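Local coordinates for protein R.Ecl18kI (Enterobacter cloacae, PDB 2GB7) that cuts DNA as a type II restriction endonuclease, recognising the double-stranded sequence 5'-CCNGG-3' and flipping nucleotides out of the double helix, at residues Q190-P193 against E194-R198; L206-D210 against D211-E215; H20-P24 against F25-Y29. The protein carries 1 engineered substitution. All coordinates share one frame; numbering follows the deposited sequence.

From the N terminus the chain first meets interaction 3, where the loop after helix 6-20 turns into helix 24-34 and is capped there. Far along the sequence, and on the other side of the chain's centre, interaction 1 forms the first turns of helix 191-199, about 30 Å away between centres. Interaction 2 follows at the end of strand 204-207, rounding the turn that leads to helix 215-223. All three are local and come in series, so none encloses or crosses another. Interactions 1 and 2 nevertheless touch: Val192 CG2 packs 4.1 Å from Leu206 CD1, joining helix to strand within the EcoRII C-terminal family region. Interaction 3 belongs instead to the helical part of the protein.

Interaction 1. Residues Q190-P193 against E194-R198; sequences QEVP and EEVNR
Val192 and Val196 stand one turn apart in helix 191-199, and backbone hydrogen bonds between residues so spaced carry much of the contact. Val196 N donates to Val192 O at 2.9 Å, Asn197 N to Pro193 O at 2.8 Å, and Glu195 N to Glu191 O over a longer 3.2 Å. Pro193 suits an early helical position, because its nitrogen has no hydrogen to give and the first turn of a helix asks for no donor.

The apolar contribution is modest. Val196 places CG1 anti to its own backbone N (chi1 168°), which leaves CG2 beside that N and reaching back to Val192 CG1 at 4.5 Å, a loose touch between branched side chains.

Charge is concentrated further along. Arg198 grips Glu195 side-on, NH2 to OE1 at 2.8 Å and NE to OE2 also at 2.8 Å, both on the syn sides of the carboxylate. OE2 is approached 31° out of that plane, so the two flat groups are not quite coplanar. Glu194 OE2, at the guanidinium edge, adds a long salt bridge of 3.8 Å to NE.

Glu191 has its partner in Lys182, and its side chain lies against a DNA phosphate. Pro193 packs on Glu194 of the second subunit. Helix 191-199, the helix of the beta-alpha-beta unit between strands 177-181 and 204-207, lays both valines on Met204 and on Val226 of strand 226-230.

Interaction 2. Residues L206-D210 against D211-E215; sequences LATLD and DSFSE
Asp210 meets Ser212 and Phe213 through successive parts of its side chain. CB lies 4.0 Å from Phe213 CD2, beside the ring. CG is anti to the backbone N (chi1 -160°), and this swings the carboxylate toward the turn ahead. OD1 then takes two donors from one residue: Ser212 OG at 2.7 Å, on its syn lone pair, and Ser212 N, also at 2.7 Å, nearly along the C-O axis. The backbone bond, closing over two residues, makes an Asx turn, for which aspartate has the right reach; serine supplies the second grip with its short hydroxyl. OD2 accepts from Leu185 N, so bonds on both oxygens fix the rotation of the carboxylate. Asp211 OD1 approaches OD1 to 4.2 Å, and the like charges probably disfavour each other somewhat.

Just before the Asx turn, Thr208 OG1 accepts from Asp210 N at 3.1 Å, an ST turn that bends the chain as it leaves strand 204-207; the same hydroxyl bonds to Lys182 O. Phe213 brings the edge of its ring, at CE2, to within 3.3 Å of Asp210 O, a carbonyl that also accepts from Asn234. CE2 meets Thr208 CG2 at 4.1 Å on an oblique approach, while the ring stacks with Tyr239. Ser214, the N-cap of helix 215-223, caps Thr217 N.

Interaction 3. Residues H20-P24 against F25-Y29; sequences HFITP and FALVY
Thr23 and Ala26 form the tight part of this contact, at the start of helix 24-34. Thr23 OG1 accepts from Ala26 N at 3.0 Å, with an N-H...O angle of 157°. The hydroxyl reaches that nitrogen because it sits between the backbone N and the carbonyl carbon (chi1 70°). Ala26 CB is only 3.1 Å from the same oxygen, close quarters that a small methyl group suits. The backbone adds Leu27 N to Thr23 O at 2.9 Å and Val28 N to Pro24 O at 3.0 Å. Thr23 thus holds Ala26 N with its side chain and Leu27 N with its carbonyl.

Thr23 is the N-cap, satisfying an amide of the first turn, which has no carbonyl of an earlier helical turn to accept from it. Pro24 follows as the first helical residue, where its lack of an N-H costs nothing and its ring stiffens the start. Ile22 and Leu27, one residue before the cap and four after it, pair as a hydrophobic staple: Ile22 CD1 lies 3.6 Å from Leu27 CA and 4.0 Å from Leu27 CB, the two side chains crossing at about a right angle.

Ile22 and Thr23, both exposed, make up the solvent side. Here the touch is loose between Ile22 CB and Ala26 CB, 4.0 Å apart; the carbonyl of Ile22 bonds to Arg119. Leu27, Pro24, Phe25 and Val28 are buried instead. Pro24 rests on Lys122 and Glu123 of helix 102-134 and against a DNA phosphate, Val28 meets Met56 and Cys60 of helix 49-77, and Phe25 meets Phe289 edge-to-face. Tyr29, partly exposed, also meets Phe289 edge-to-face, and its OH bonds to Tyr291 N.

Interaction 1. Residues Q190-P193 against E194-R198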
ATOM      1  N   GLN F 190      -8.345   0.751   6.248  1.00  7.32           N
ATOM      2  CA  GLN F 190      -9.572   1.290   5.680  1.00  6.91           C
ATOM      3  C   GLN F 190     -10.187   0.326   4.675  1.00  7.52           C
ATOM      4  O   GLN F 190     -11.403   0.384   4.426  1.00  7.22           O
ATOM      5  CB  GLN F 190      -9.272   2.648   5.034  1.00  7.20           C
ATOM      6  CG  GLN F 190      -8.891   3.733   6.088  1.00  6.69           C
ATOM      7  CD  GLN F 190      -8.289   5.009   5.474  1.00 15.66           C
ATOM      8  OE1 GLN F 190      -8.091   5.091   4.268  1.00 15.46           O
ATOM      9  NE2 GLN F 190      -7.903   5.956   6.327  1.00 16.10           N
ATOM     10  N   GLU F 191      -9.370  -0.580   4.110  1.00  6.23           N
ATOM     11  CA  GLU F 191      -9.882  -1.582   3.152  1.00  7.00           C
ATOM     12  C   GLU F 191     -10.854  -2.536   3.827  1.00  7.47           C
ATOM     13  O   GLU F 191     -11.729  -3.101   3.171  1.00  8.09           O
ATOM     14  CB  GLU F 191      -8.724  -2.375   2.556  1.00  6.43           C
ATOM     15  CG  GLU F 191      -7.741  -1.447   1.777  1.00  8.15           C
ATOM     16  CD  GLU F 191      -6.452  -2.141   1.361  1.00 11.06           C
ATOM     17  OE1 GLU F 191      -6.283  -3.340   1.721  1.00  8.63           O
ATOM     18  OE2 GLU F 191      -5.585  -1.465   0.693  1.00  8.19           O
ATOM     19  N   VAL F 192     -10.659  -2.743   5.128  1.00  6.65           N
ATOM     20  CA  VAL F 192     -11.404  -3.792   5.836  1.00  6.57           C
ATOM     21  C   VAL F 192     -12.887  -3.407   6.021  1.00  7.05           C
ATOM     22  O   VAL F 192     -13.723  -4.195   5.614  1.00  7.56           O
ATOM     23  CB  VAL F 192     -10.701  -4.228   7.145  1.00  6.70           C
ATOM     24  CG1 VAL F 192     -11.422  -5.406   7.737  1.00  8.75           C
ATOM     25  CG2 VAL F 192      -9.242  -4.637   6.840  1.00  8.33           C
ATOM     26  N   PRO F 193     -13.197  -2.208   6.573  1.00  8.51           N
ATOM     27  CA  PRO F 193     -14.607  -1.804   6.629  1.00  7.90           C
ATOM     28  C   PRO F 193     -15.251  -1.763   5.251  1.00  8.55           C
ATOM     29  O   PRO F 193     -16.415  -2.059   5.105  1.00  9.14           O
ATOM     30  CB  PRO F 193     -14.543  -0.391   7.222  1.00  9.25           C
ATOM     31  CG  PRO F 193     -13.376  -0.395   8.092  1.00  9.84           C
ATOM     32  CD  PRO F 193     -12.363  -1.173   7.207  1.00  8.19           C
ATOM     33  N   GLU F 194     -14.490  -1.403   4.222  1.00  7.15           N
ATOM     34  CA  GLU F 194     -15.075  -1.407   2.890  1.00  7.84           C
ATOM     35  C   GLU F 194     -15.577  -2.794   2.525  1.00  8.74           C
ATOM     36  O   GLU F 194     -16.710  -2.943   2.042  1.00  9.21           O
ATOM     37  CB  GLU F 194     -14.059  -0.874   1.853  1.00  6.37           C
ATOM     38  CG  GLU F 194     -14.692  -0.815   0.450  1.00  8.28           C
ATOM     39  CD  GLU F 194     -14.715  -2.123  -0.299  1.00  9.28           C
ATOM     40  OE1 GLU F 194     -13.828  -2.986  -0.081  1.00 11.49           O
ATOM     41  OE2 GLU F 194     -15.625  -2.271  -1.169  1.00 11.82           O
ATOM     42  N   GLU F 195     -14.783  -3.818   2.810  1.00  8.17           N
ATOM     43  CA  GLU F 195     -15.180  -5.173   2.476  1.00  8.25           C
ATOM     44  C   GLU F 195     -16.284  -5.693   3.394  1.00  8.67           C
ATOM     45  O   GLU F 195     -17.212  -6.340   2.917  1.00  9.57           O
ATOM     46  CB  GLU F 195     -13.974  -6.108   2.430  1.00  9.94           C
ATOM     47  CG  GLU F 195     -13.128  -5.808   1.187  1.00 12.23           C
ATOM     48  CD  GLU F 195     -13.905  -6.155  -0.088  1.00 15.96           C
ATOM     49  OE1 GLU F 195     -14.136  -7.359  -0.321  1.00 20.95           O
ATOM     50  OE2 GLU F 195     -14.308  -5.246  -0.844  1.00 16.33           O
ATOM     51  N   VAL F 196     -16.221  -5.328   4.670  1.00  8.52           N
ATOM     52  CA  VAL F 196     -17.286  -5.713   5.616  1.00  8.94           C
ATOM     53  C   VAL F 196     -18.609  -5.143   5.168  1.00  9.17           C
ATOM     54  O   VAL F 196     -19.626  -5.859   5.059  1.00  9.74           O
ATOM     55  CB  VAL F 196     -16.921  -5.253   7.018  1.00  9.70           C
ATOM     56  CG1 VAL F 196     -18.117  -5.363   7.988  1.00  8.93           C
ATOM     57  CG2 VAL F 196     -15.833  -6.141   7.543  1.00 10.35           C
ATOM     58  N   ASN F 197     -18.606  -3.858   4.848  1.00  8.79           N
ATOM     59  CA  ASN F 197     -19.860  -3.221   4.477  1.00 11.19           C
ATOM     60  C   ASN F 197     -20.392  -3.659   3.119  1.00 11.61           C
ATOM     61  O   ASN F 197     -21.619  -3.743   2.924  1.00 11.98           O
ATOM     62  CB  ASN F 197     -19.716  -1.724   4.605  1.00 12.53           C
ATOM     63  CG  ASN F 197     -19.597  -1.289   6.057  0.50 16.39           C
ATOM     64  OD1 ASN F 197     -18.871  -0.347   6.376  0.50 21.51           O
ATOM     65  ND2 ASN F 197     -20.291  -1.983   6.943  0.50 20.27           N
ATOM     66  N   ARG F 198     -19.500  -3.971   2.195  1.00 11.39           N
ATOM     67  CA  ARG F 198     -19.900  -4.397   0.865  1.00 11.97           C
ATOM     68  C   ARG F 198     -20.631  -5.724   0.869  1.00 12.45           C
ATOM     69  O   ARG F 198     -21.547  -5.926   0.077  1.00 12.18           O
ATOM     70  CB  ARG F 198     -18.666  -4.493  -0.049  1.00 11.69           C
ATOM     71  CG  ARG F 198     -18.981  -4.749  -1.529  1.00 12.56           C
ATOM     72  CD  ARG F 198     -17.691  -4.676  -2.340  1.00 11.77           C
ATOM     73  NE  ARG F 198     -16.815  -5.811  -2.050  1.00 13.81           N
ATOM     74  CZ  ARG F 198     -17.030  -7.047  -2.484  1.00 14.54           C
ATOM     75  NH1 ARG F 198     -18.076  -7.311  -3.281  1.00 16.82           N
ATOM     76  NH2 ARG F 198     -16.192  -8.014  -2.144  1.00 15.57           N
TER

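Interaction 2. Residues L206-D210 against D211-E215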
ATOM      1  N   LEU F 206      -9.243  -8.830  12.478  1.00  5.82           N
ATOM      2  CA  LEU F 206      -8.126  -8.285  11.686  1.00  7.51           C
ATOM      3  C   LEU F 206      -6.851  -8.526  12.449  1.00  7.01           C
ATOM      4  O   LEU F 206      -6.537  -7.810  13.416  1.00  7.74           O
ATOM      5  CB  LEU F 206      -8.328  -6.795  11.436  1.00  7.32           C
ATOM      6  CG  LEU F 206      -7.149  -6.076  10.759  1.00  7.07           C
ATOM      7  CD1 LEU F 206      -6.896  -6.765   9.433  1.00  9.28           C
ATOM      8  CD2 LEU F 206      -7.418  -4.550  10.567  1.00  9.38           C
ATOM      9  N   ALA F 207      -6.151  -9.573  12.044  1.00  6.77           N
ATOM     10  CA  ALA F 207      -4.903  -9.951  12.716  1.00  7.18           C
ATOM     11  C   ALA F 207      -3.786  -9.029  12.271  1.00  7.97           C
ATOM     12  O   ALA F 207      -3.615  -8.830  11.070  1.00  7.49           O
ATOM     13  CB  ALA F 207      -4.538 -11.355  12.336  1.00  8.71           C
ATOM     14  N   THR F 208      -2.960  -8.549  13.209  1.00  7.72           N
ATOM     15  CA  THR F 208      -1.837  -7.659  12.808  1.00  8.55           C
ATOM     16  C   THR F 208      -0.675  -7.767  13.754  1.00  7.88           C
ATOM     17  O   THR F 208      -0.840  -8.228  14.870  1.00  7.51           O
ATOM     18  CB  THR F 208      -2.294  -6.153  12.726  1.00  8.79           C
ATOM     19  OG1 THR F 208      -1.267  -5.354  12.111  1.00  8.69           O
ATOM     20  CG2 THR F 208      -2.580  -5.586  14.109  1.00  9.48           C
ATOM     21  N   LEU F 209       0.514  -7.376  13.282  1.00  8.45           N
ATOM     22  CA  LEU F 209       1.680  -7.262  14.138  1.00 10.39           C
ATOM     23  C   LEU F 209       2.016  -5.808  14.462  1.00 10.62           C
ATOM     24  O   LEU F 209       2.971  -5.534  15.192  1.00 11.71           O
ATOM     25  CB  LEU F 209       2.877  -7.946  13.458  1.00  9.61           C
ATOM     26  CG  LEU F 209       2.658  -9.450  13.318  1.00 12.00           C
ATOM     27  CD1 LEU F 209       3.794 -10.143  12.631  1.00 12.70           C
ATOM     28  CD2 LEU F 209       2.370 -10.123  14.679  1.00 12.20           C
ATOM     29  N   ASP F 210       1.233  -4.884  13.902  1.00 11.39           N
ATOM     30  CA  ASP F 210       1.446  -3.450  14.007  1.00 12.76           C
ATOM     31  C   ASP F 210       1.357  -2.997  15.453  1.00 12.92           C
ATOM     32  O   ASP F 210       0.429  -3.371  16.149  1.00 13.37           O
ATOM     33  CB  ASP F 210       0.357  -2.727  13.201  1.00 11.21           C
ATOM     34  CG  ASP F 210       0.735  -1.300  12.838  1.00 14.90           C
ATOM     35  OD1 ASP F 210       1.235  -0.546  13.690  1.00 23.43           O
ATOM     36  OD2 ASP F 210       0.557  -0.939  11.683  1.00 12.61           O
ATOM     37  N   ASP F 211       2.322  -2.191  15.884  1.00 13.69           N
ATOM     38  CA  ASP F 211       2.355  -1.647  17.245  1.00 15.45           C
ATOM     39  C   ASP F 211       1.953  -0.182  17.339  1.00 15.83           C
ATOM     40  O   ASP F 211       2.158   0.467  18.384  1.00 16.31           O
ATOM     41  CB  ASP F 211       3.775  -1.820  17.849  1.00 16.00           C
ATOM     42  CG  ASP F 211       4.884  -1.132  17.024  1.00 19.51           C
ATOM     43  OD1 ASP F 211       4.605  -0.340  16.108  1.00 24.60           O
ATOM     44  OD2 ASP F 211       6.081  -1.383  17.301  1.00 25.69           O
ATOM     45  N   SER F 212       1.425   0.369  16.250  1.00 15.03           N
ATOM     46  CA  SER F 212       1.436   1.817  16.143  1.00 15.03           C
ATOM     47  C   SER F 212       0.116   2.434  15.799  1.00 13.92           C
ATOM     48  O   SER F 212       0.022   3.657  15.693  1.00 14.79           O
ATOM     49  CB  SER F 212       2.507   2.295  15.135  1.00 14.85           C
ATOM     50  OG  SER F 212       2.091   1.961  13.816  1.00 17.09           O
ATOM     51  N   PHE F 213      -0.918   1.612  15.655  1.00 12.91           N
ATOM     52  CA  PHE F 213      -2.223   2.156  15.265  1.00 12.52           C
ATOM     53  C   PHE F 213      -2.882   2.917  16.421  1.00 12.27           C
ATOM     54  O   PHE F 213      -2.650   2.624  17.600  1.00 11.73           O
ATOM     55  CB  PHE F 213      -3.133   1.052  14.707  1.00 12.56           C
ATOM     56  CG  PHE F 213      -3.323  -0.111  15.641  1.00 11.85           C
ATOM     57  CD1 PHE F 213      -4.383  -0.116  16.555  1.00 11.76           C
ATOM     58  CD2 PHE F 213      -2.463  -1.202  15.603  1.00 11.54           C
ATOM     59  CE1 PHE F 213      -4.581  -1.173  17.403  1.00 11.20           C
ATOM     60  CE2 PHE F 213      -2.651  -2.291  16.481  1.00 10.37           C
ATOM     61  CZ  PHE F 213      -3.701  -2.272  17.377  1.00 13.20           C
ATOM     62  N   SER F 214      -3.687   3.909  16.068  1.00 12.05           N
ATOM     63  CA  SER F 214      -4.265   4.856  17.020  1.00 12.63           C
ATOM     64  C   SER F 214      -5.604   4.444  17.599  1.00 12.29           C
ATOM     65  O   SER F 214      -6.310   3.591  17.036  1.00 11.79           O
ATOM     66  CB  SER F 214      -4.466   6.204  16.334  1.00 12.44           C
ATOM     67  OG  SER F 214      -5.470   6.104  15.343  1.00 12.49           O
ATOM     68  N   GLU F 215      -5.985   5.116  18.689  1.00 12.82           N
ATOM     69  CA  GLU F 215      -7.323   4.930  19.253  1.00 13.23           C
ATOM     70  C   GLU F 215      -8.407   5.308  18.255  1.00 12.84           C
ATOM     71  O   GLU F 215      -9.429   4.641  18.187  1.00 12.08           O
ATOM     72  CB  GLU F 215      -7.516   5.704  20.572  1.00 13.79           C
ATOM     73  CG  GLU F 215      -8.903   5.491  21.260  1.00 18.15           C
ATOM     74  CD  GLU F 215      -9.211   4.029  21.649  1.00 24.19           C
ATOM     75  OE1 GLU F 215      -8.345   3.146  21.479  1.00 27.32           O
ATOM     76  OE2 GLU F 215     -10.338   3.751  22.134  1.00 25.73           O
TER

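Interaction 3. Residues H20-P24 against F25-Y29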
ATOM      1  N   HIS F  20      15.262 -19.927  -7.412  1.00 22.23           N
ATOM      2  CA  HIS F  20      16.052 -20.138  -6.210  1.00 21.66           C
ATOM      3  C   HIS F  20      15.361 -19.961  -4.880  1.00 20.95           C
ATOM      4  O   HIS F  20      15.853 -20.453  -3.869  1.00 21.05           O
ATOM      5  CB  HIS F  20      17.284 -19.259  -6.233  1.00 21.12           C
ATOM      6  CG  HIS F  20      18.303 -19.725  -7.217  1.00 23.09           C
ATOM      7  ND1 HIS F  20      19.047 -20.870  -7.028  1.00 22.36           N
ATOM      8  CD2 HIS F  20      18.676 -19.223  -8.414  1.00 22.20           C
ATOM      9  CE1 HIS F  20      19.846 -21.043  -8.064  1.00 23.84           C
ATOM     10  NE2 HIS F  20      19.632 -20.065  -8.922  1.00 22.39           N
ATOM     11  N   PHE F  21      14.242 -19.250  -4.875  1.00 20.33           N
ATOM     12  CA  PHE F  21      13.486 -19.065  -3.643  1.00 20.00           C
ATOM     13  C   PHE F  21      12.307 -19.988  -3.618  1.00 19.55           C
ATOM     14  O   PHE F  21      11.528 -20.023  -4.569  1.00 19.73           O
ATOM     15  CB  PHE F  21      12.962 -17.639  -3.541  1.00 20.31           C
ATOM     16  CG  PHE F  21      14.008 -16.639  -3.257  1.00 21.36           C
ATOM     17  CD1 PHE F  21      14.284 -16.256  -1.956  1.00 24.01           C
ATOM     18  CD2 PHE F  21      14.748 -16.084  -4.299  1.00 21.89           C
ATOM     19  CE1 PHE F  21      15.273 -15.314  -1.693  1.00 24.52           C
ATOM     20  CE2 PHE F  21      15.714 -15.159  -4.047  1.00 21.48           C
ATOM     21  CZ  PHE F  21      15.986 -14.764  -2.746  1.00 25.41           C
ATOM     22  N   ILE F  22      12.133 -20.696  -2.511  1.00 18.85           N
ATOM     23  CA  ILE F  22      10.892 -21.424  -2.299  1.00 18.10           C
ATOM     24  C   ILE F  22       9.745 -20.453  -1.985  1.00 17.68           C
ATOM     25  O   ILE F  22       9.969 -19.294  -1.586  1.00 17.48           O
ATOM     26  CB  ILE F  22      11.048 -22.527  -1.223  1.00 17.96           C
ATOM     27  CG1 ILE F  22      11.341 -21.922   0.160  1.00 17.91           C
ATOM     28  CG2 ILE F  22      12.146 -23.530  -1.644  1.00 18.53           C
ATOM     29  CD1 ILE F  22      11.405 -22.976   1.300  1.00 20.54           C
ATOM     30  N   THR F  23       8.516 -20.921  -2.195  1.00 16.99           N
ATOM     31  CA  THR F  23       7.337 -20.073  -2.034  1.00 17.41           C
ATOM     32  C   THR F  23       7.188 -19.685  -0.559  1.00 16.74           C
ATOM     33  O   THR F  23       7.726 -20.392   0.311  1.00 16.87           O
ATOM     34  CB  THR F  23       6.080 -20.794  -2.527  1.00 17.36           C
ATOM     35  OG1 THR F  23       5.767 -21.866  -1.629  1.00 18.53           O
ATOM     36  CG2 THR F  23       6.306 -21.352  -3.938  1.00 19.04           C
ATOM     37  N   PRO F  24       6.491 -18.562  -0.279  1.00 16.31           N
ATOM     38  CA  PRO F  24       6.187 -18.160   1.090  1.00 17.00           C
ATOM     39  C   PRO F  24       5.566 -19.296   1.877  1.00 16.22           C
ATOM     40  O   PRO F  24       6.008 -19.584   2.990  1.00 16.22           O
ATOM     41  CB  PRO F  24       5.161 -17.038   0.899  1.00 16.43           C
ATOM     42  CG  PRO F  24       5.575 -16.401  -0.388  1.00 16.15           C
ATOM     43  CD  PRO F  24       5.974 -17.573  -1.255  1.00 17.09           C
ATOM     44  N   PHE F  25       4.553 -19.966   1.327  1.00 15.97           N
ATOM     45  CA  PHE F  25       3.963 -21.080   2.082  1.00 15.39           C
ATOM     46  C   PHE F  25       4.940 -22.226   2.315  1.00 14.87           C
ATOM     47  O   PHE F  25       4.978 -22.805   3.408  1.00 14.53           O
ATOM     48  CB  PHE F  25       2.704 -21.627   1.425  1.00 16.32           C
ATOM     49  CG  PHE F  25       2.030 -22.657   2.256  1.00 16.17           C
ATOM     50  CD1 PHE F  25       1.133 -22.277   3.251  1.00 17.58           C
ATOM     51  CD2 PHE F  25       2.328 -24.007   2.103  1.00 19.63           C
ATOM     52  CE1 PHE F  25       0.528 -23.216   4.058  1.00 17.83           C
ATOM     53  CE2 PHE F  25       1.727 -24.946   2.902  1.00 19.39           C
ATOM     54  CZ  PHE F  25       0.834 -24.560   3.880  1.00 19.45           C
ATOM     55  N   ALA F  26       5.706 -22.576   1.288  1.00 14.88           N
ATOM     56  CA  ALA F  26       6.721 -23.622   1.448  1.00 14.91           C
ATOM     57  C   ALA F  26       7.711 -23.282   2.569  1.00 14.69           C
ATOM     58  O   ALA F  26       8.135 -24.174   3.324  1.00 13.96           O
ATOM     59  CB  ALA F  26       7.473 -23.840   0.133  1.00 14.89           C
ATOM     60  N   LEU F  27       8.113 -22.007   2.659  1.00 14.01           N
ATOM     61  CA  LEU F  27       9.087 -21.609   3.697  1.00 13.81           C
ATOM     62  C   LEU F  27       8.447 -21.711   5.062  1.00 13.45           C
ATOM     63  O   LEU F  27       9.042 -22.216   6.010  1.00 12.52           O
ATOM     64  CB  LEU F  27       9.624 -20.184   3.464  1.00 14.34           C
ATOM     65  CG  LEU F  27      10.500 -19.569   4.570  1.00 15.14           C
ATOM     66  CD1 LEU F  27      11.732 -20.422   4.815  1.00 18.13           C
ATOM     67  CD2 LEU F  27      10.930 -18.112   4.255  1.00 16.82           C
ATOM     68  N   VAL F  28       7.204 -21.250   5.149  1.00 12.46           N
ATOM     69  CA  VAL F  28       6.477 -21.332   6.410  1.00 10.85           C
ATOM     70  C   VAL F  28       6.297 -22.796   6.794  1.00 11.99           C
ATOM     71  O   VAL F  28       6.493 -23.163   7.946  1.00 11.71           O
ATOM     72  CB  VAL F  28       5.098 -20.601   6.333  1.00 11.36           C
ATOM     73  CG1 VAL F  28       4.242 -20.962   7.551  1.00  9.13           C
ATOM     74  CG2 VAL F  28       5.256 -19.083   6.247  1.00 11.17           C
ATOM     75  N   TYR F  29       5.917 -23.628   5.832  1.00 12.04           N
ATOM     76  CA  TYR F  29       5.708 -25.056   6.124  1.00 11.87           C
ATOM     77  C   TYR F  29       7.014 -25.732   6.556  1.00 11.82           C
ATOM     78  O   TYR F  29       7.028 -26.486   7.529  1.00 12.07           O
ATOM     79  CB  TYR F  29       5.090 -25.769   4.921  1.00 11.78           C
ATOM     80  CG  TYR F  29       4.755 -27.226   5.187  1.00 12.46           C
ATOM     81  CD1 TYR F  29       3.502 -27.587   5.655  1.00 12.76           C
ATOM     82  CD2 TYR F  29       5.689 -28.231   4.971  1.00 11.81           C
ATOM     83  CE1 TYR F  29       3.198 -28.933   5.914  1.00 13.37           C
ATOM     84  CE2 TYR F  29       5.400 -29.571   5.206  1.00 12.53           C
ATOM     85  CZ  TYR F  29       4.153 -29.921   5.672  1.00 14.13           C
ATOM     86  OH  TYR F  29       3.879 -31.251   5.915  1.00 15.34           O
TER